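PDB 6AGZ: Old Yellow Enzyme, which probably catalyses the asymmetric reduction of enone compounds, using a bound flavin mononucleotide as its redox cofactor. Local coordinates for residues R218-V223 with V236-S241. Residues are numbered along the deposited sequence; the frame is centred on the assembly and turned at random.
Sequences RLLLEV and VAVRLS. With FMN (flavin mononucleotide), chain C.
Leu220 sends its CG anti to its own nitrogen (chi1 171°), and this carries both methyls off helix 218-231 towards strand 236-240. Val238 meets it with CG2, the branch anti to the backbone N of Val238. The two methyls, Leu220 CD1 and Val238 CG2, come to 3.9 Å. The other methyl, Leu220 CD2, lies 4.1 Å from Leu240 CD2. The fork of Leu220 thus touches Val238, which faces the helix, and Leu240, whose CD2 end swings nearer. Both contacts are apolar and buried, and the side chains cross at a slant. Val186 of the neighbouring strand 183-187, Leu194 and Ile198 of helix 193-198 and Ile265 of helix 258-274 also pack on Leu220.

Between Val238 and Leu240, Arg239 points the other way, to the flavin. Its NH1 donates to FMN O2 at 2.8 Å and to FMN O2' at 2.9 Å. The second of these bonds is nearly straight, at 170°. NH2 adds a weak bond to FMN O3' at 2.9 Å. One guanidinium so grips both the pyrimidine end of the flavin and its ribityl chain, and its positive charge may help stabilise negative charge near N1 and O2 of the reduced flavin.

Alternating strand residues thus serve the helix layer and the cofactor, as in the TIM barrel of the old yellow enzyme family.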
loop_
_atom_site.group_PDB
_atom_site.type_symbol
_atom_site.label_atom_id
_atom_site.label_comp_id
_atom_site.label_asym_id
_atom_site.label_seq_id
_atom_site.Cartn_x
_atom_site.Cartn_y
_atom_site.Cartn_z
ATOM N N ARG A 218 14.642 -3.516 8.219
ATOM C CA ARG A 218 15.244 -3.236 9.519
ATOM C C ARG A 218 16.511 -2.400 9.386
ATOM O O ARG A 218 16.705 -1.435 10.132
ATOM C CB ARG A 218 15.539 -4.542 10.257
ATOM C CG ARG A 218 16.077 -4.329 11.661
ATOM C CD ARG A 218 16.163 -5.632 12.433
ATOM N NE ARG A 218 14.949 -6.429 12.292
ATOM C CZ ARG A 218 13.825 -6.208 12.966
ATOM N NH1 ARG A 218 13.752 -5.205 13.831
ATOM N NH2 ARG A 218 12.770 -6.989 12.773
ATOM N N LEU A 219 17.394 -2.759 8.451
ATOM C CA LEU A 219 18.659 -2.038 8.322
ATOM C C LEU A 219 18.419 -0.568 8.006
ATOM O O LEU A 219 19.026 0.319 8.620
ATOM C CB LEU A 219 19.534 -2.689 7.248
ATOM C CG LEU A 219 21.026 -2.327 7.271
ATOM C CD1 LEU A 219 21.857 -3.432 6.651
ATOM C CD2 LEU A 219 21.314 -1.014 6.564
ATOM N N LEU A 220 17.536 -0.290 7.043
ATOM C CA LEU A 220 17.216 1.091 6.702
ATOM C C LEU A 220 16.728 1.859 7.923
ATOM O O LEU A 220 17.213 2.957 8.212
ATOM C CB LEU A 220 16.168 1.134 5.589
ATOM C CG LEU A 220 15.603 2.527 5.298
ATOM C CD1 LEU A 220 16.687 3.453 4.762
ATOM C CD2 LEU A 220 14.428 2.454 4.334
ATOM N N LEU A 221 15.772 1.288 8.660
ATOM C CA LEU A 221 15.190 1.997 9.797
ATOM C C LEU A 221 16.208 2.204 10.913
ATOM O O LEU A 221 16.183 3.232 11.598
ATOM C CB LEU A 221 13.967 1.243 10.316
ATOM C CG LEU A 221 12.756 1.231 9.382
ATOM C CD1 LEU A 221 11.605 0.458 10.006
ATOM C CD2 LEU A 221 12.333 2.653 9.043
ATOM N N GLU A 222 17.108 1.240 11.116
ATOM C CA GLU A 222 18.141 1.402 12.134
ATOM C C GLU A 222 19.124 2.501 11.748
ATOM O O GLU A 222 19.509 3.325 12.591
ATOM C CB GLU A 222 18.867 0.076 12.364
ATOM C CG GLU A 222 17.999 -0.990 13.026
ATOM C CD GLU A 222 18.742 -2.289 13.280
ATOM O OE1 GLU A 222 19.817 -2.496 12.679
ATOM O OE2 GLU A 222 18.247 -3.108 14.082
ATOM N N VAL A 223 19.536 2.533 10.478
ATOM C CA VAL A 223 20.382 3.623 9.994
ATOM C C VAL A 223 19.683 4.962 10.191
ATOM O O VAL A 223 20.282 5.934 10.666
ATOM C CB VAL A 223 20.760 3.396 8.520
ATOM C CG1 VAL A 223 21.422 4.640 7.945
ATOM C CG2 VAL A 223 21.681 2.193 8.386
ATOM N N VAL A 236 17.531 15.077 8.131
ATOM C CA VAL A 236 17.603 13.719 7.603
ATOM C C VAL A 236 16.519 13.534 6.549
ATOM O O VAL A 236 15.417 14.082 6.672
ATOM C CB VAL A 236 17.456 12.666 8.726
ATOM C CG1 VAL A 236 17.577 11.253 8.171
ATOM C CG2 VAL A 236 18.497 12.894 9.805
ATOM N N ALA A 237 16.838 12.762 5.512
ATOM C CA ALA A 237 15.890 12.408 4.468
ATOM C C ALA A 237 16.213 11.001 3.980
ATOM O O ALA A 237 17.154 10.360 4.454
ATOM C CB ALA A 237 15.930 13.422 3.322
ATOM N N VAL A 238 15.425 10.526 3.016
ATOM C CA VAL A 238 15.600 9.186 2.466
ATOM C C VAL A 238 14.949 9.158 1.092
ATOM O O VAL A 238 13.987 9.886 0.831
ATOM C CB VAL A 238 15.004 8.111 3.413
ATOM C CG1 VAL A 238 13.492 8.266 3.521
ATOM C CG2 VAL A 238 15.380 6.707 2.954
ATOM N N ARG A 239 15.487 8.326 0.203
ATOM C CA ARG A 239 14.899 8.125 -1.114
ATOM C C ARG A 239 14.514 6.664 -1.296
ATOM O O ARG A 239 15.270 5.760 -0.927
ATOM C CB ARG A 239 15.848 8.554 -2.235
ATOM C CG ARG A 239 15.190 8.516 -3.606
ATOM C CD ARG A 239 16.027 9.194 -4.668
ATOM N NE ARG A 239 15.199 10.028 -5.534
ATOM C CZ ARG A 239 15.607 10.549 -6.685
ATOM N NH1 ARG A 239 16.835 10.316 -7.123
ATOM N NH2 ARG A 239 14.783 11.297 -7.403
ATOM N N LEU A 240 13.331 6.444 -1.870
ATOM C CA LEU A 240 12.801 5.112 -2.119
ATOM C C LEU A 240 12.299 5.023 -3.554
ATOM O O LEU A 240 11.822 6.008 -4.123
ATOM C CB LEU A 240 11.660 4.773 -1.147
ATOM C CG LEU A 240 11.975 4.881 0.347
ATOM C CD1 LEU A 240 10.694 4.910 1.167
ATOM C CD2 LEU A 240 12.870 3.734 0.792
ATOM N N SER A 241 12.413 3.830 -4.134
ATOM C CA SER A 241 11.963 3.568 -5.503
ATOM C C SER A 241 11.225 2.238 -5.531
ATOM O O SER A 241 11.748 1.225 -6.011
ATOM C CB SER A 241 13.141 3.563 -6.480
ATOM O OG SER A 241 14.035 2.502 -6.190
HETATM N N1 FMN C . 19.278 9.327 -8.313
HETATM C C2 FMN C . 19.798 9.110 -7.050
HETATM O O2 FMN C . 19.043 8.889 -6.104
HETATM N N3 FMN C . 21.162 9.137 -6.846
HETATM C C4 FMN C . 22.010 9.383 -7.904
HETATM O O4 FMN C . 23.227 9.409 -7.731
HETATM C C4A FMN C . 21.489 9.602 -9.173
HETATM N N5 FMN C . 22.339 9.846 -10.227
HETATM C C5A FMN C . 21.830 10.068 -11.488
HETATM C C6 FMN C . 22.695 10.314 -12.546
HETATM C C7 FMN C . 22.191 10.537 -13.821
HETATM C C7M FMN C . 23.125 10.805 -14.961
HETATM C C8 FMN C . 20.820 10.512 -14.039
HETATM C C8M FMN C . 20.273 10.753 -15.415
HETATM C C9 FMN C . 19.956 10.263 -12.981
HETATM C C9A FMN C . 20.456 10.042 -11.701
HETATM N N10 FMN C . 19.600 9.793 -10.643
HETATM C C10 FMN C . 20.117 9.573 -9.379
HETATM C "C1'" FMN C . 18.114 9.775 -10.863
HETATM C "C2'" FMN C . 17.616 11.221 -10.779
HETATM O "O2'" FMN C . 17.876 11.726 -9.487
HETATM C "C3'" FMN C . 16.132 11.371 -11.107
HETATM O "O3'" FMN C . 15.354 10.680 -10.157
HETATM C "C4'" FMN C . 15.826 10.855 -12.510
HETATM O "O4'" FMN C . 16.771 11.371 -13.421
HETATM C "C5'" FMN C . 14.433 11.265 -12.972
HETATM O "O5'" FMN C . 14.297 12.665 -12.879
HETATM P P FMN C . 14.240 13.562 -14.215
HETATM O O1P FMN C . 13.173 13.011 -15.132
HETATM O O2P FMN C . 13.907 14.990 -13.860
HETATM O O3P FMN C . 15.585 13.513 -14.899
#